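Local coordinates for protein mannosephosphate isomerase, putative (Archaeoglobus fulgidus, PDB 1ZX5) that probably catalyses the zinc-dependent interconversion of D-mannose 6-phosphate and D-fructose 6-phosphate, at residues E108-A113 with V204-N209; E140-K145 with F151-L156. All coordinates share one frame; numbering follows the deposited sequence.

Contact 1 of 2, residues E108-A113 with V204-N209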
ATOM      1  N   GLU A 108      -9.974 -17.381   6.041  1.00 26.23           N
ATOM      2  CA  GLU A 108     -11.004 -18.345   5.668  1.00 27.78           C
ATOM      3  C   GLU A 108     -11.459 -19.189   6.867  1.00 26.51           C
ATOM      4  O   GLU A 108     -12.658 -19.424   7.069  1.00 25.94           O
ATOM      5  CB  GLU A 108     -10.496 -19.234   4.521  1.00 27.23           C
ATOM      6  CG  GLU A 108     -11.394 -20.421   4.202  1.00 30.70           C
ATOM      7  CD  GLU A 108     -10.843 -21.274   3.065  1.00 32.06           C
ATOM      8  OE1 GLU A 108     -10.714 -22.506   3.245  1.00 37.61           O
ATOM      9  OE2 GLU A 108     -10.524 -20.709   1.996  1.00 38.11           O
ATOM     10  N   SER A 109     -10.481 -19.625   7.652  1.00 25.87           N
ATOM     11  CA  SER A 109     -10.698 -20.404   8.866  1.00 25.38           C
ATOM     12  C   SER A 109     -11.429 -19.594   9.960  1.00 24.78           C
ATOM     13  O   SER A 109     -12.254 -20.130  10.716  1.00 24.73           O
ATOM     14  CB  SER A 109      -9.340 -20.884   9.375  1.00 25.01           C
ATOM     15  OG  SER A 109      -9.474 -21.498  10.625  1.00 27.54           O
ATOM     16  N   LEU A 110     -11.115 -18.305  10.036  1.00 24.26           N
ATOM     17  CA  LEU A 110     -11.801 -17.364  10.934  1.00 23.86           C
ATOM     18  C   LEU A 110     -13.183 -16.946  10.419  1.00 23.24           C
ATOM     19  O   LEU A 110     -13.936 -16.300  11.144  1.00 22.87           O
ATOM     20  CB  LEU A 110     -10.932 -16.111  11.157  1.00 23.62           C
ATOM     21  CG  LEU A 110      -9.686 -16.289  12.033  1.00 24.32           C
ATOM     22  CD1 LEU A 110      -8.779 -15.042  12.026  1.00 23.45           C
ATOM     23  CD2 LEU A 110     -10.087 -16.654  13.444  1.00 23.96           C
ATOM     24  N   GLY A 111     -13.495 -17.296   9.170  1.00 23.11           N
ATOM     25  CA  GLY A 111     -14.770 -16.952   8.535  1.00 23.14           C
ATOM     26  C   GLY A 111     -14.943 -15.485   8.149  1.00 23.77           C
ATOM     27  O   GLY A 111     -16.064 -14.973   8.087  1.00 23.49           O
ATOM     28  N   GLU A 112     -13.847 -14.802   7.864  1.00 24.48           N
ATOM     29  CA  GLU A 112     -13.927 -13.402   7.455  1.00 26.20           C
ATOM     30  C   GLU A 112     -14.530 -13.288   6.052  1.00 27.47           C
ATOM     31  O   GLU A 112     -14.410 -14.216   5.241  1.00 28.07           O
ATOM     32  CB  GLU A 112     -12.538 -12.757   7.498  1.00 25.88           C
ATOM     33  CG  GLU A 112     -11.920 -12.700   8.901  1.00 25.81           C
ATOM     34  CD  GLU A 112     -12.504 -11.585   9.796  1.00 27.40           C
ATOM     35  OE1 GLU A 112     -13.509 -10.922   9.424  1.00 24.95           O
ATOM     36  OE2 GLU A 112     -11.928 -11.361  10.885  1.00 28.62           O
ATOM     37  N   ALA A 113     -15.213 -12.182   5.780  1.00 28.60           N
ATOM     38  CA  ALA A 113     -15.691 -11.898   4.427  1.00 30.01           C
ATOM     39  C   ALA A 113     -14.521 -11.434   3.542  1.00 31.09           C
ATOM     40  O   ALA A 113     -14.515 -11.686   2.346  1.00 31.49           O
ATOM     41  CB  ALA A 113     -16.809 -10.863   4.446  1.00 29.57           C
ATOM     42  N   VAL A 204      -5.788 -12.451  17.202  1.00 26.99           N
ATOM     43  CA  VAL A 204      -4.332 -12.362  17.307  1.00 26.53           C
ATOM     44  C   VAL A 204      -3.714 -13.732  17.615  1.00 27.10           C
ATOM     45  O   VAL A 204      -2.773 -14.151  16.943  1.00 27.16           O
ATOM     46  CB  VAL A 204      -3.882 -11.321  18.386  1.00 26.22           C
ATOM     47  CG1 VAL A 204      -2.378 -11.397  18.632  1.00 24.42           C
ATOM     48  CG2 VAL A 204      -4.285  -9.906  17.977  1.00 24.72           C
ATOM     49  N   LYS A 205      -4.255 -14.428  18.613  1.00 27.40           N
ATOM     50  CA  LYS A 205      -3.730 -15.732  19.030  1.00 28.38           C
ATOM     51  C   LYS A 205      -3.717 -16.763  17.900  1.00 28.09           C
ATOM     52  O   LYS A 205      -2.803 -17.570  17.795  1.00 27.71           O
ATOM     53  CB  LYS A 205      -4.533 -16.285  20.208  1.00 28.49           C
ATOM     54  CG  LYS A 205      -4.300 -15.561  21.519  1.00 31.35           C
ATOM     55  CD  LYS A 205      -4.842 -16.376  22.708  1.00 34.39           C
ATOM     56  CE  LYS A 205      -6.362 -16.470  22.674  1.00 37.14           C
ATOM     57  NZ  LYS A 205      -6.940 -17.059  23.932  1.00 39.57           N
ATOM     58  N   LYS A 206      -4.734 -16.715  17.054  1.00 28.56           N
ATOM     59  CA  LYS A 206      -4.853 -17.634  15.930  1.00 29.37           C
ATOM     60  C   LYS A 206      -3.929 -17.367  14.729  1.00 29.25           C
ATOM     61  O   LYS A 206      -3.680 -18.273  13.933  1.00 29.20           O
ATOM     62  CB  LYS A 206      -6.312 -17.682  15.488  1.00 29.80           C
ATOM     63  CG  LYS A 206      -7.165 -18.451  16.509  1.00 32.77           C
ATOM     64  CD  LYS A 206      -8.623 -18.409  16.145  1.00 38.03           C
ATOM     65  CE  LYS A 206      -9.467 -19.226  17.118  1.00 41.41           C
ATOM     66  NZ  LYS A 206     -10.900 -18.802  16.976  1.00 44.27           N
ATOM     67  N   VAL A 207      -3.417 -16.143  14.594  1.00 28.88           N
ATOM     68  CA  VAL A 207      -2.660 -15.785  13.387  1.00 28.82           C
ATOM     69  C   VAL A 207      -1.231 -15.330  13.672  1.00 28.42           C
ATOM     70  O   VAL A 207      -0.405 -15.306  12.770  1.00 28.84           O
ATOM     71  CB  VAL A 207      -3.402 -14.712  12.514  1.00 29.02           C
ATOM     72  CG1 VAL A 207      -4.864 -15.101  12.303  1.00 29.02           C
ATOM     73  CG2 VAL A 207      -3.315 -13.323  13.141  1.00 29.02           C
ATOM     74  N   LEU A 208      -0.944 -14.976  14.922  1.00 28.34           N
ATOM     75  CA  LEU A 208       0.331 -14.350  15.274  1.00 27.61           C
ATOM     76  C   LEU A 208       1.529 -15.306  15.197  1.00 28.25           C
ATOM     77  O   LEU A 208       1.511 -16.401  15.784  1.00 27.90           O
ATOM     78  CB  LEU A 208       0.258 -13.702  16.663  1.00 27.17           C
ATOM     79  CG  LEU A 208       1.525 -12.993  17.159  1.00 26.09           C
ATOM     80  CD1 LEU A 208       1.876 -11.792  16.264  1.00 22.96           C
ATOM     81  CD2 LEU A 208       1.386 -12.591  18.628  1.00 25.79           C
ATOM     82  N   ASN A 209       2.557 -14.879  14.461  1.00 28.59           N
ATOM     83  CA  ASN A 209       3.866 -15.537  14.487  1.00 28.77           C
ATOM     84  C   ASN A 209       4.615 -15.082  15.745  1.00 29.06           C
ATOM     85  O   ASN A 209       5.038 -13.926  15.848  1.00 29.06           O
ATOM     86  CB  ASN A 209       4.650 -15.199  13.208  1.00 28.72           C
ATOM     87  CG  ASN A 209       5.965 -15.985  13.070  1.00 28.71           C
ATOM     88  OD1 ASN A 209       6.439 -16.630  14.010  1.00 29.62           O
ATOM     89  ND2 ASN A 209       6.564 -15.909  11.888  1.00 28.26           N
TER

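Contact 2 of 2, residues E140-K145 with F151-L156. With LFR (beta-L-fructofuranose), chain B.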
ATOM      1  N   GLU A 140       1.018 -16.439  26.258  1.00 39.81           N
ATOM      2  CA  GLU A 140       0.587 -16.218  27.641  1.00 40.82           C
ATOM      3  C   GLU A 140       1.270 -15.012  28.273  1.00 40.61           C
ATOM      4  O   GLU A 140       0.648 -14.274  29.036  1.00 40.59           O
ATOM      5  CB  GLU A 140       0.856 -17.456  28.519  1.00 41.32           C
ATOM      6  CG  GLU A 140       0.224 -18.759  28.033  1.00 44.45           C
ATOM      7  CD  GLU A 140       1.008 -19.439  26.899  1.00 48.58           C
ATOM      8  OE1 GLU A 140       2.232 -19.181  26.748  1.00 49.18           O
ATOM      9  OE2 GLU A 140       0.386 -20.241  26.156  1.00 50.27           O
ATOM     10  N   GLU A 141       2.553 -14.832  27.972  1.00 40.43           N
ATOM     11  CA  GLU A 141       3.307 -13.709  28.511  1.00 40.96           C
ATOM     12  C   GLU A 141       2.922 -12.373  27.853  1.00 40.64           C
ATOM     13  O   GLU A 141       2.945 -11.335  28.514  1.00 40.53           O
ATOM     14  CB  GLU A 141       4.815 -13.990  28.463  1.00 40.86           C
ATOM     15  CG  GLU A 141       5.256 -14.958  29.589  1.00 42.36           C
ATOM     16  CD  GLU A 141       6.627 -15.608  29.371  1.00 42.33           C
ATOM     17  OE1 GLU A 141       7.380 -15.168  28.471  1.00 43.14           O
ATOM     18  OE2 GLU A 141       6.946 -16.572  30.118  1.00 44.11           O
ATOM     19  N   LEU A 142       2.548 -12.412  26.571  1.00 40.29           N
ATOM     20  CA  LEU A 142       1.981 -11.244  25.886  1.00 40.36           C
ATOM     21  C   LEU A 142       0.652 -10.828  26.522  1.00 40.99           C
ATOM     22  O   LEU A 142       0.397  -9.642  26.706  1.00 40.37           O
ATOM     23  CB  LEU A 142       1.775 -11.520  24.392  1.00 39.73           C
ATOM     24  CG  LEU A 142       2.980 -11.749  23.483  1.00 38.46           C
ATOM     25  CD1 LEU A 142       2.506 -12.057  22.080  1.00 37.06           C
ATOM     26  CD2 LEU A 142       3.901 -10.550  23.474  1.00 36.64           C
ATOM     27  N   GLU A 143      -0.179 -11.816  26.852  1.00 42.17           N
ATOM     28  CA  GLU A 143      -1.446 -11.600  27.574  1.00 43.66           C
ATOM     29  C   GLU A 143      -1.283 -10.966  28.957  1.00 43.87           C
ATOM     30  O   GLU A 143      -2.107 -10.149  29.355  1.00 44.12           O
ATOM     31  CB  GLU A 143      -2.214 -12.911  27.717  1.00 43.91           C
ATOM     32  CG  GLU A 143      -3.154 -13.180  26.582  1.00 45.94           C
ATOM     33  CD  GLU A 143      -3.774 -14.571  26.643  1.00 48.68           C
ATOM     34  OE1 GLU A 143      -4.476 -14.866  27.633  1.00 49.88           O
ATOM     35  OE2 GLU A 143      -3.570 -15.358  25.689  1.00 49.34           O
ATOM     36  N   GLU A 144      -0.238 -11.356  29.687  1.00 44.36           N
ATOM     37  CA  GLU A 144       0.108 -10.697  30.948  1.00 45.12           C
ATOM     38  C   GLU A 144       0.299  -9.203  30.729  1.00 44.74           C
ATOM     39  O   GLU A 144      -0.175  -8.392  31.519  1.00 44.96           O
ATOM     40  CB  GLU A 144       1.387 -11.278  31.563  1.00 45.53           C
ATOM     41  CG  GLU A 144       1.254 -12.696  32.103  1.00 48.51           C
ATOM     42  CD  GLU A 144       0.119 -12.845  33.110  1.00 52.03           C
ATOM     43  OE1 GLU A 144       0.292 -12.421  34.278  1.00 53.05           O
ATOM     44  OE2 GLU A 144      -0.946 -13.390  32.723  1.00 52.82           O
ATOM     45  N   LYS A 145       0.998  -8.855  29.648  1.00 44.30           N
ATOM     46  CA  LYS A 145       1.307  -7.469  29.321  1.00 43.76           C
ATOM     47  C   LYS A 145       0.067  -6.636  29.005  1.00 43.06           C
ATOM     48  O   LYS A 145       0.067  -5.432  29.235  1.00 42.70           O
ATOM     49  CB  LYS A 145       2.312  -7.396  28.166  1.00 44.16           C
ATOM     50  CG  LYS A 145       3.669  -8.047  28.442  1.00 45.37           C
ATOM     51  CD  LYS A 145       4.332  -7.469  29.683  1.00 48.07           C
ATOM     52  CE  LYS A 145       5.787  -7.909  29.794  1.00 49.91           C
ATOM     53  NZ  LYS A 145       6.416  -7.352  31.035  1.00 50.86           N
ATOM     54  N   PHE A 151       1.283  -1.067  27.977  1.00 38.76           N
ATOM     55  CA  PHE A 151       2.556  -1.703  27.685  1.00 37.30           C
ATOM     56  C   PHE A 151       2.957  -1.407  26.237  1.00 36.77           C
ATOM     57  O   PHE A 151       2.143  -1.549  25.319  1.00 37.22           O
ATOM     58  CB  PHE A 151       2.511  -3.214  27.940  1.00 36.99           C
ATOM     59  CG  PHE A 151       3.800  -3.903  27.602  1.00 36.63           C
ATOM     60  CD1 PHE A 151       4.887  -3.840  28.478  1.00 35.96           C
ATOM     61  CD2 PHE A 151       3.952  -4.565  26.389  1.00 35.50           C
ATOM     62  CE1 PHE A 151       6.103  -4.447  28.153  1.00 36.23           C
ATOM     63  CE2 PHE A 151       5.160  -5.175  26.054  1.00 35.51           C
ATOM     64  CZ  PHE A 151       6.236  -5.121  26.942  1.00 36.48           C
ATOM     65  N   ASP A 152       4.200  -0.986  26.035  1.00 35.58           N
ATOM     66  CA  ASP A 152       4.677  -0.677  24.696  1.00 34.67           C
ATOM     67  C   ASP A 152       5.110  -1.973  24.014  1.00 33.63           C
ATOM     68  O   ASP A 152       6.247  -2.414  24.171  1.00 33.88           O
ATOM     69  CB  ASP A 152       5.825   0.349  24.752  1.00 34.93           C
ATOM     70  CG  ASP A 152       6.238   0.865  23.371  1.00 35.51           C
ATOM     71  OD1 ASP A 152       5.654   0.452  22.350  1.00 35.43           O
ATOM     72  OD2 ASP A 152       7.160   1.702  23.306  1.00 37.20           O
ATOM     73  N   PHE A 153       4.190  -2.589  23.274  1.00 32.00           N
ATOM     74  CA  PHE A 153       4.481  -3.837  22.556  1.00 30.74           C
ATOM     75  C   PHE A 153       5.528  -3.684  21.451  1.00 30.26           C
ATOM     76  O   PHE A 153       6.160  -4.671  21.055  1.00 29.65           O
ATOM     77  CB  PHE A 153       3.202  -4.448  21.978  1.00 30.43           C
ATOM     78  CG  PHE A 153       2.305  -5.077  23.010  1.00 30.16           C
ATOM     79  CD1 PHE A 153       2.576  -6.354  23.502  1.00 29.55           C
ATOM     80  CD2 PHE A 153       1.201  -4.389  23.495  1.00 28.47           C
ATOM     81  CE1 PHE A 153       1.756  -6.943  24.456  1.00 30.05           C
ATOM     82  CE2 PHE A 153       0.369  -4.964  24.446  1.00 30.81           C
ATOM     83  CZ  PHE A 153       0.647  -6.252  24.931  1.00 30.52           C
ATOM     84  N   LYS A 154       5.700  -2.456  20.953  1.00 29.43           N
ATOM     85  CA  LYS A 154       6.724  -2.159  19.948  1.00 29.19           C
ATOM     86  C   LYS A 154       8.144  -2.454  20.458  1.00 29.58           C
ATOM     87  O   LYS A 154       9.031  -2.730  19.654  1.00 29.70           O
ATOM     88  CB  LYS A 154       6.633  -0.710  19.455  1.00 29.13           C
ATOM     89  CG  LYS A 154       5.250  -0.262  18.975  1.00 27.92           C
ATOM     90  CD  LYS A 154       5.290   1.056  18.176  1.00 28.85           C
ATOM     91  CE  LYS A 154       6.006   2.196  18.926  1.00 27.13           C
ATOM     92  NZ  LYS A 154       5.455   2.461  20.274  1.00 27.58           N
ATOM     93  N   THR A 155       8.348  -2.410  21.783  1.00 29.86           N
ATOM     94  CA  THR A 155       9.641  -2.775  22.392  1.00 30.36           C
ATOM     95  C   THR A 155      10.019  -4.248  22.165  1.00 30.32           C
ATOM     96  O   THR A 155      11.167  -4.628  22.369  1.00 30.75           O
ATOM     97  CB  THR A 155       9.715  -2.478  23.922  1.00 30.48           C
ATOM     98  OG1 THR A 155       8.699  -3.210  24.615  1.00 31.01           O
ATOM     99  CG2 THR A 155       9.573  -0.984  24.222  1.00 31.16           C
ATOM    100  N   LEU A 156       9.060  -5.066  21.732  1.00 29.99           N
ATOM    101  CA  LEU A 156       9.297  -6.497  21.511  1.00 29.19           C
ATOM    102  C   LEU A 156       9.634  -6.811  20.047  1.00 28.88           C
ATOM    103  O   LEU A 156       9.946  -7.954  19.704  1.00 28.86           O
ATOM    104  CB  LEU A 156       8.083  -7.310  21.972  1.00 28.85           C
ATOM    105  CG  LEU A 156       7.609  -7.094  23.416  1.00 29.33           C
ATOM    106  CD1 LEU A 156       6.390  -7.935  23.724  1.00 29.56           C
ATOM    107  CD2 LEU A 156       8.721  -7.409  24.442  1.00 30.04           C
TER
HETATM  108  C1  LFR B 600       1.816   0.415  22.133  1.00 64.16           C
HETATM  109  C2  LFR B 600       1.799   1.800  21.459  1.00 65.73           C
HETATM  110  C3  LFR B 600       0.357   2.288  21.283  1.00 66.12           C
HETATM  111  C4  LFR B 600       0.195   3.525  22.137  1.00 66.97           C
HETATM  112  C5  LFR B 600       1.547   3.764  22.803  1.00 67.21           C
HETATM  113  C6  LFR B 600       2.097   5.151  22.470  1.00 67.93           C
HETATM  114  O1  LFR B 600       2.336  -0.636  21.305  1.00 61.31           O
HETATM  115  O2  LFR B 600       2.477   1.799  20.181  1.00 64.10           O
HETATM  116  O3  LFR B 600       0.072   2.666  19.940  1.00 67.32           O
HETATM  117  O4  LFR B 600      -0.823   3.259  23.105  1.00 67.03           O
HETATM  118  O5  LFR B 600       2.443   2.729  22.353  1.00 66.57           O
HETATM  119  O6  LFR B 600       3.103   5.592  23.398  1.00 68.14           O
HETATM  120  O   HOH W   1      -0.862  -2.878  28.395  1.00 33.88           O

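Contact 1 of 2, residues E108-A113 with V204-N209
L110 reaches from the end of helix 104-109 to touch K206 and V207 on helix 201-207, so a Schellman motif is packed against a second helix. The meeting lies at the protein surface, about 21 Å from the centre of the chain, and buries just 116 Å² in all. G111 turns the chain with a positive phi of 73°, a conformation that suits a residue without a side chain; its N makes a weak bond back to E108 O, 3.1 Å long. L110, just before it, has its side chain directed at the other helix, and leucine fits there because its two methyls can serve two neighbours.

The tight part is the fork of L110. CG stands anti to the carbonyl carbon, with chi1 -72°, and the branch carries CD2 to within 3.5 Å of K206 CD while CD1 lies 3.9 Å from V207 CG1. Toward V207 the two side chains meet at about a right angle. Y194 of strand 194-195 touches both L110 and V207 and so adds an aromatic neighbour to the apolar patch.

The loose side belongs to K206. Its chain runs extended beyond CG, and a lysine can lend its methylenes to the leucine while its ammonium group continues past the methyl on the exposed side. E112, after the turn, makes no contact with 204-209, but the salt bridge of its carboxylate to K203 adds a polar link to helix 201-207, and its hydrogen bond to the Y194 hydroxyl ties in strand 194-195. On the far helix V204 O accepts two backbone bonds, from V207 N at 3.1 Å and from L208 N at 2.8 Å.

Contact 2 of 2, residues E140-K145 with F151-L156
K145 lays its aliphatic chain over one face of the F151 ring, joining helix 139-146 to the loop and 3-10 turn (153-156) that follow it. Residues F151 to K154 of that loop and turn form part of the fructofuranose pocket, and the helix packs against them. The lysine chain is bent at chi2 (-56°), which brings CD 3.9 Å from the ring centroid, a CH-pi contact; lysine suits this place because its methylenes cover the face while NZ stays near the CE1 edge. The first torsion of F151 (178°, CG opposite the backbone N) turns the ring toward the helix, with CD2 3.6 Å above the F153 plane, over its centre.

The edge of the F153 ring, CE1 and CZ alike 3.8 Å away, meets L142 O in the ring plane. Beside it the leucines slide past each other in opposite directions, L142 CD2 3.6 Å from L156 CD1, an apolar contact of methyls. Shortening F151 to an alanine would probably leave the K145 methylenes without their aromatic face and uncover one side of F153, leaving that ring freer to turn. One water donates to K145 O and accepts from F151 N, both at 2.8 Å.

D152 organises the turn: its O accepts from T155 OG1 at 2.6 Å and also from T155 N. K154, bent at chi3 and chi4 and in a cation-pi contact with Y130, turns its NZ to fructofuranose O2 at 3.1 Å and forms a salt bridge to D152 OD1 at 2.9 Å, from the syn side but 30° out of the carboxylate plane.

Overall arrangement
After two earlier helices and the first strands of the six-stranded sheet, the chain reaches helix 104-109, where contact 1 opens a long loop. Strands 119-123 and 128-131 follow, then helix 139-146, whose turn back through a few residues into the 3-10 segment is closed by contact 2. The chain next adds strands 157-161 to 194-195, two of them, 167-170 and 181-188, belonging to the six-stranded antiparallel sheet, before helix 201-207 completes contact 1. Contact 2 is therefore nested inside contact 1. Their centres lie about 20 Å apart, yet they touch: K205 packs against E143 and L208 against L142, so helix 201-207 lies between helices 104-109 and 139-146, the latter leading to the sugar-binding turn.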